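PtLCIB4 H88A mutant (Phaeodactylum tricornutum, PDB 5B5Z) is a zinc-binding homologue of the limiting CO2-inducible protein LCIB, of a family that forms a group of beta-carbonic anhydrases, and probably interconverts CO2 and bicarbonate. Local coordinates at residues L53-L58 with G106-I111; L110-H115 with I238-G243. All coordinates share one frame; numbering follows the deposited sequence.

Contact 1. Residues L53-L58 with G106-I111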
ATOM      1  N   LEU A  53       7.456  -5.438  14.448  1.00 16.37           N
ATOM      2  CA  LEU A  53       6.456  -4.873  13.558  1.00 13.92           C
ATOM      3  C   LEU A  53       7.059  -4.813  12.166  1.00 12.42           C
ATOM      4  O   LEU A  53       8.092  -4.187  11.980  1.00 16.30           O
ATOM      5  CB  LEU A  53       6.043  -3.482  14.005  1.00 14.97           C
ATOM      6  CG  LEU A  53       5.055  -2.769  13.076  1.00 15.80           C
ATOM      7  CD1 LEU A  53       3.703  -3.466  13.017  1.00 20.66           C
ATOM      8  CD2 LEU A  53       4.890  -1.343  13.529  1.00 21.27           C
ATOM      9  N   LEU A  54       6.420  -5.498  11.229  1.00 13.62           N
ATOM     10  CA  LEU A  54       6.868  -5.535   9.842  1.00 12.17           C
ATOM     11  C   LEU A  54       6.341  -4.320   9.080  1.00 13.66           C
ATOM     12  O   LEU A  54       5.171  -3.945   9.225  1.00 12.93           O
ATOM     13  CB  LEU A  54       6.397  -6.827   9.186  1.00 12.72           C
ATOM     14  CG  LEU A  54       6.747  -7.008   7.712  1.00 12.71           C
ATOM     15  CD1 LEU A  54       8.255  -7.065   7.517  1.00 14.76           C
ATOM     16  CD2 LEU A  54       6.067  -8.255   7.155  1.00 12.52           C
ATOM     17  N   ALA A  55       7.209  -3.685   8.292  1.00 11.80           N
ATOM     18  CA  ALA A  55       6.764  -2.608   7.398  1.00 12.64           C
ATOM     19  C   ALA A  55       7.372  -2.822   6.030  1.00 13.90           C
ATOM     20  O   ALA A  55       8.473  -3.338   5.923  1.00 12.89           O
ATOM     21  CB  ALA A  55       7.152  -1.235   7.955  1.00 15.02           C
ATOM     22  N   THR A  56       6.650  -2.428   4.986  1.00 12.12           N
ATOM     23  CA  THR A  56       7.194  -2.530   3.624  1.00 12.40           C
ATOM     24  C   THR A  56       7.087  -1.196   2.883  1.00 13.73           C
ATOM     25  O   THR A  56       6.194  -0.385   3.150  1.00 15.41           O
ATOM     26  CB  THR A  56       6.479  -3.606   2.785  1.00 16.30           C
ATOM     27  OG1 THR A  56       5.142  -3.187   2.489  1.00 16.50           O
ATOM     28  CG2 THR A  56       6.442  -4.968   3.504  1.00 15.83           C
ATOM     29  N   SER A  57       8.019  -0.987   1.960  1.00 12.27           N
ATOM     30  CA  SER A  57       7.915   0.080   0.973  1.00 12.54           C
ATOM     31  C   SER A  57       8.227  -0.552  -0.381  1.00 12.29           C
ATOM     32  O   SER A  57       9.387  -0.637  -0.815  1.00 12.61           O
ATOM     33  CB  SER A  57       8.866   1.240   1.290  1.00 12.45           C
ATOM     34  OG  SER A  57       8.627   2.339   0.407  1.00 14.95           O
ATOM     35  N   LEU A  58       7.173  -1.058  -0.995  1.00 13.44           N
ATOM     36  CA  LEU A  58       7.251  -1.762  -2.271  1.00 12.43           C
ATOM     37  C   LEU A  58       6.220  -1.175  -3.226  1.00 12.00           C
ATOM     38  O   LEU A  58       5.297  -0.472  -2.793  1.00 13.51           O
ATOM     39  CB  LEU A  58       7.006  -3.263  -2.072  1.00 15.00           C
ATOM     40  CG  LEU A  58       7.976  -3.964  -1.104  1.00 16.08           C
ATOM     41  CD1 LEU A  58       7.492  -5.386  -0.723  1.00 19.81           C
ATOM     42  CD2 LEU A  58       9.389  -4.010  -1.691  1.00 16.40           C
ATOM     43  N   GLY A 106       9.969  -3.506  21.626  1.00 26.56           N
ATOM     44  CA  GLY A 106      10.289  -4.251  20.418  1.00 24.58           C
ATOM     45  C   GLY A 106      10.871  -3.395  19.312  1.00 23.01           C
ATOM     46  O   GLY A 106      11.281  -2.260  19.534  1.00 21.67           O
ATOM     47  N   SER A 107      10.892  -3.935  18.100  1.00 20.42           N
ATOM     48  CA  SER A 107      11.568  -3.254  17.006  1.00 19.72           C
ATOM     49  C   SER A 107      10.763  -3.338  15.727  1.00 17.65           C
ATOM     50  O   SER A 107       9.754  -4.038  15.671  1.00 17.16           O
ATOM     51  CB  SER A 107      12.954  -3.856  16.779  1.00 22.77           C
ATOM     52  OG  SER A 107      13.807  -3.589  17.875  1.00 24.46           O
ATOM     53  N   CYS A 108      11.214  -2.605  14.708  1.00 18.36           N
ATOM     54  CA  CYS A 108      10.618  -2.660  13.379  1.00 17.44           C
ATOM     55  C   CYS A 108      11.565  -3.337  12.387  1.00 14.61           C
ATOM     56  O   CYS A 108      12.788  -3.265  12.517  1.00 16.42           O
ATOM     57  CB  CYS A 108      10.272  -1.250  12.882  1.00 19.97           C
ATOM     58  SG  CYS A 108       9.745  -1.160  11.135  1.00 30.62           S
ATOM     59  N   LEU A 109      10.974  -3.998  11.402  1.00 13.72           N
ATOM     60  CA  LEU A 109      11.721  -4.502  10.257  1.00 13.03           C
ATOM     61  C   LEU A 109      11.113  -3.884   9.009  1.00 13.44           C
ATOM     62  O   LEU A 109       9.954  -4.136   8.718  1.00 14.10           O
ATOM     63  CB  LEU A 109      11.657  -6.020  10.176  1.00 15.21           C
ATOM     64  CG  LEU A 109      12.123  -6.625   8.846  1.00 14.36           C
ATOM     65  CD1 LEU A 109      13.576  -6.280   8.518  1.00 15.48           C
ATOM     66  CD2 LEU A 109      11.904  -8.134   8.865  1.00 15.33           C
ATOM     67  N   LEU A 110      11.889  -3.059   8.310  1.00 13.22           N
ATOM     68  CA  LEU A 110      11.456  -2.432   7.058  1.00 14.46           C
ATOM     69  C   LEU A 110      12.065  -3.131   5.852  1.00 13.45           C
ATOM     70  O   LEU A 110      13.274  -3.280   5.766  1.00 15.02           O
ATOM     71  CB  LEU A 110      11.841  -0.949   7.044  1.00 13.22           C
ATOM     72  CG  LEU A 110      11.560  -0.197   5.744  1.00 14.65           C
ATOM     73  CD1 LEU A 110      10.061  -0.027   5.539  1.00 15.82           C
ATOM     74  CD2 LEU A 110      12.264   1.139   5.777  1.00 17.61           C
ATOM     75  N   ILE A 111      11.205  -3.593   4.946  1.00 12.31           N
ATOM     76  CA  ILE A 111      11.624  -4.182   3.666  1.00 13.06           C
ATOM     77  C   ILE A 111      11.268  -3.209   2.554  1.00 12.04           C
ATOM     78  O   ILE A 111      10.098  -2.885   2.383  1.00 13.05           O
ATOM     79  CB  ILE A 111      10.909  -5.533   3.358  1.00 12.16           C
ATOM     80  CG1 ILE A 111      10.840  -6.444   4.594  1.00 17.37           C
ATOM     81  CG2 ILE A 111      11.547  -6.231   2.136  1.00 14.19           C
ATOM     82  CD1 ILE A 111      12.192  -6.962   5.076  1.00 17.22           C
TER
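Leu54 meets both Leu109 and Ile111 on one face of the sheet, and its CD1 methyl does the touching. CD1 lies 4.0 Å from Leu109 CD2 and the same distance from Ile111 CG1. The Leu54 and Ile111 side chains cross at a slant. Ile111 holds CG1 anti to its carbonyl carbon (chi1 -43°), which swings that branch back along the strand to Leu54. The other face carries Ala55, Cys108 and Leu110. Here the short Ala55 CB faces two side chains of the neighbouring strand, 4.0 Å from Leu110 CD1 and 4.1 Å from Cys108 SG.

The two segments are adjacent parallel strands in the central mixed sheet of this LCIB-type fold, and the connection between them holds helices 65-75 and 91-99, with the short strand 79-80 between. Leu53 pairs with Cys108 and Thr56 with Ile111. Five backbone bonds alternate across the seam, from Leu53 N to Ser107 O (3.0 Å) through to Ser57 N to Ile111 O (2.8 Å). All are close to straight.

Helix 65-75 covers the Leu54 and Ile111 face with Phe71, and its Glu68 is hydrogen-bonded to Thr56 OG1. Met98 of helix 91-99 packs on Leu53, Ala55 and Cys108 from the opposite face.

Contact 2. Residues L110-H115 with I238-G243; sequences LIYGSH and IAVVGG. With ZN (zinc ion), chain C.
Tyr112 lays one ring face over Gly242, and this CH-pi contact is the main side-chain feature of the pairing. Gly242 CA is 3.7 Å from the ring centroid, 15° off the ring normal. Tyr112 CG stands between the backbone N and the carbonyl carbon (chi1 73°), which folds the ring across the neighbouring strand.

Apolar contacts lie on both faces of the sheet. At the edge of the same ring, in its plane, Val240 CG1 comes to 3.5 Å from Tyr112 CE1. On the opposite face of the sheet Ile111 and Val241 lie side by side, with Ile111 CD1 3.8 Å from Val241 CB.

The backbone bonds are those of parallel strands. Val241 N gives a nearly linear bond to Leu110 O (2.8 Å), and Tyr112 N bonds to Val241 O (2.9 Å). The pairing slackens at the glycines: Gly243 N to Tyr112 O is 3.1 Å, and Ser114 N to Gly243 O is a weak bond of 3.2 Å.

Further along the strand is the metal ligand His115, whose ring leads away from 238-243. His115 NE2 holds the zinc ion at 2.1 Å, with Cys59, Cys139 and a water completing the site. Asn247 OD1 bonds to His115 ND1 and helps fix the ring's rotation.

Strand 107-117 runs between strands 52-57 and 238-247, and helix 205-228 packs on Tyr112 and Ser114.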
ATOM      1  N   LEU A 110      11.889  -3.059   8.310  1.00 13.22           N
ATOM      2  CA  LEU A 110      11.456  -2.432   7.058  1.00 14.46           C
ATOM      3  C   LEU A 110      12.065  -3.131   5.852  1.00 13.45           C
ATOM      4  O   LEU A 110      13.274  -3.280   5.766  1.00 15.02           O
ATOM      5  CB  LEU A 110      11.841  -0.949   7.044  1.00 13.22           C
ATOM      6  CG  LEU A 110      11.560  -0.197   5.744  1.00 14.65           C
ATOM      7  CD1 LEU A 110      10.061  -0.027   5.539  1.00 15.82           C
ATOM      8  CD2 LEU A 110      12.264   1.139   5.777  1.00 17.61           C
ATOM      9  N   ILE A 111      11.205  -3.593   4.946  1.00 12.31           N
ATOM     10  CA  ILE A 111      11.624  -4.182   3.666  1.00 13.06           C
ATOM     11  C   ILE A 111      11.268  -3.209   2.554  1.00 12.04           C
ATOM     12  O   ILE A 111      10.098  -2.885   2.383  1.00 13.05           O
ATOM     13  CB  ILE A 111      10.909  -5.533   3.358  1.00 12.16           C
ATOM     14  CG1 ILE A 111      10.840  -6.444   4.594  1.00 17.37           C
ATOM     15  CG2 ILE A 111      11.547  -6.231   2.136  1.00 14.19           C
ATOM     16  CD1 ILE A 111      12.192  -6.962   5.076  1.00 17.22           C
ATOM     17  N   TYR A 112      12.249  -2.732   1.793  1.00 12.63           N
ATOM     18  CA  TYR A 112      11.934  -1.812   0.696  1.00 10.98           C
ATOM     19  C   TYR A 112      12.700  -2.184  -0.551  1.00 11.86           C
ATOM     20  O   TYR A 112      13.720  -2.846  -0.484  1.00 12.13           O
ATOM     21  CB  TYR A 112      12.245  -0.354   1.076  1.00 11.66           C
ATOM     22  CG  TYR A 112      13.714   0.032   1.130  1.00 11.24           C
ATOM     23  CD1 TYR A 112      14.458  -0.115   2.298  1.00 14.00           C
ATOM     24  CD2 TYR A 112      14.327   0.596   0.028  1.00 15.04           C
ATOM     25  CE1 TYR A 112      15.809   0.256   2.346  1.00 13.77           C
ATOM     26  CE2 TYR A 112      15.677   0.968   0.059  1.00 13.68           C
ATOM     27  CZ  TYR A 112      16.405   0.788   1.217  1.00 12.54           C
ATOM     28  OH  TYR A 112      17.745   1.170   1.250  1.00 17.22           O
ATOM     29  N   GLY A 113      12.203  -1.720  -1.682  1.00 11.68           N
ATOM     30  CA  GLY A 113      12.927  -1.955  -2.906  1.00 13.08           C
ATOM     31  C   GLY A 113      12.187  -1.519  -4.129  1.00 12.81           C
ATOM     32  O   GLY A 113      10.975  -1.306  -4.130  1.00 11.82           O
ATOM     33  N   SER A 114      12.954  -1.418  -5.205  1.00 11.67           N
ATOM     34  CA  SER A 114      12.384  -1.314  -6.521  1.00 12.92           C
ATOM     35  C   SER A 114      11.974  -2.700  -6.983  1.00 11.54           C
ATOM     36  O   SER A 114      12.219  -3.687  -6.309  1.00 10.78           O
ATOM     37  CB  SER A 114      13.413  -0.735  -7.487  1.00 13.28           C
ATOM     38  OG  SER A 114      14.541  -1.605  -7.546  1.00 12.45           O
ATOM     39  N   HIS A 115      11.351  -2.788  -8.141  1.00 12.09           N
ATOM     40  CA  HIS A 115      11.122  -4.120  -8.708  1.00 12.26           C
ATOM     41  C   HIS A 115      11.199  -4.090 -10.230  1.00 13.10           C
ATOM     42  O   HIS A 115      11.175  -3.026 -10.851  1.00 12.23           O
ATOM     43  CB  HIS A 115       9.777  -4.717  -8.240  1.00 12.75           C
ATOM     44  CG  HIS A 115       8.572  -4.132  -8.906  1.00 11.86           C
ATOM     45  ND1 HIS A 115       7.686  -4.886  -9.648  1.00 12.72           N
ATOM     46  CD2 HIS A 115       8.096  -2.867  -8.926  1.00 12.45           C
ATOM     47  CE1 HIS A 115       6.728  -4.099 -10.111  1.00 14.28           C
ATOM     48  NE2 HIS A 115       6.938  -2.873  -9.673  1.00 18.34           N
ATOM     49  N   ILE A 238      15.480  -0.267  14.389  1.00 21.18           N
ATOM     50  CA  ILE A 238      14.927  -0.472  13.060  1.00 18.33           C
ATOM     51  C   ILE A 238      15.890  -1.320  12.248  1.00 19.15           C
ATOM     52  O   ILE A 238      17.037  -0.928  12.022  1.00 21.17           O
ATOM     53  CB  ILE A 238      14.697   0.848  12.297  1.00 20.89           C
ATOM     54  CG1 ILE A 238      14.027   1.882  13.194  1.00 31.28           C
ATOM     55  CG2 ILE A 238      13.890   0.574  11.025  1.00 26.84           C
ATOM     56  CD1 ILE A 238      14.225   3.298  12.724  1.00 36.71           C
ATOM     57  N   ALA A 239      15.433  -2.489  11.834  1.00 15.83           N
ATOM     58  CA  ALA A 239      16.191  -3.335  10.938  1.00 14.95           C
ATOM     59  C   ALA A 239      15.698  -3.012   9.546  1.00 16.18           C
ATOM     60  O   ALA A 239      14.513  -2.778   9.348  1.00 15.23           O
ATOM     61  CB  ALA A 239      16.003  -4.805  11.257  1.00 17.14           C
ATOM     62  N   VAL A 240      16.617  -3.001   8.590  1.00 15.26           N
ATOM     63  CA  VAL A 240      16.309  -2.552   7.244  1.00 17.40           C
ATOM     64  C   VAL A 240      16.810  -3.569   6.239  1.00 14.40           C
ATOM     65  O   VAL A 240      17.977  -3.979   6.307  1.00 14.86           O
ATOM     66  CB  VAL A 240      16.984  -1.194   6.952  1.00 18.92           C
ATOM     67  CG1 VAL A 240      16.763  -0.784   5.517  1.00 23.49           C
ATOM     68  CG2 VAL A 240      16.486  -0.121   7.930  1.00 19.79           C
ATOM     69  N   VAL A 241      15.944  -3.997   5.321  1.00 13.17           N
ATOM     70  CA  VAL A 241      16.373  -4.763   4.157  1.00 12.91           C
ATOM     71  C   VAL A 241      15.981  -3.999   2.897  1.00 12.31           C
ATOM     72  O   VAL A 241      14.804  -3.740   2.683  1.00 15.07           O
ATOM     73  CB  VAL A 241      15.739  -6.153   4.130  1.00 13.72           C
ATOM     74  CG1 VAL A 241      16.138  -6.892   2.869  1.00 15.67           C
ATOM     75  CG2 VAL A 241      16.169  -6.941   5.363  1.00 14.11           C
ATOM     76  N   GLY A 242      16.952  -3.634   2.064  1.00 13.90           N
ATOM     77  CA  GLY A 242      16.628  -2.901   0.850  1.00 11.37           C
ATOM     78  C   GLY A 242      17.262  -3.546  -0.351  1.00 12.55           C
ATOM     79  O   GLY A 242      18.333  -4.137  -0.266  1.00 14.50           O
ATOM     80  N   GLY A 243      16.582  -3.478  -1.478  1.00 11.02           N
ATOM     81  CA  GLY A 243      17.165  -4.026  -2.691  1.00 12.19           C
ATOM     82  C   GLY A 243      16.239  -3.977  -3.882  1.00 13.67           C
ATOM     83  O   GLY A 243      15.425  -3.059  -4.032  1.00 12.90           O
TER
HETATM   84 ZN    ZN C 500       5.896  -1.120 -10.079  1.00 11.81          ZN
HETATM   85  O   HOH W   1       4.725  -1.710 -11.480  1.00 16.17           O

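Both contacts are buried pairings of parallel strands, and both use strand 107-117. Contact 1 joins it to strand 52-57 and contact 2 to strand 238-247, so Leu110 and Ile111 serve both. Contact 2 lies nearer the centre of the chain. The side-chain chemistry of contact 1 is aliphatic, with one cysteine sulfur, while contact 2 adds an aromatic ring over glycine. Segment 110-115 also carries the zinc ligand His115, which turns away from 238-243. Contact 1 keeps near-straight backbone bonds throughout, whereas those of contact 2 weaken toward the zinc end. Further bonds probably tie the three strands together, from Ala239 N to Cys108 O and from Gly113 N to Ser57 O.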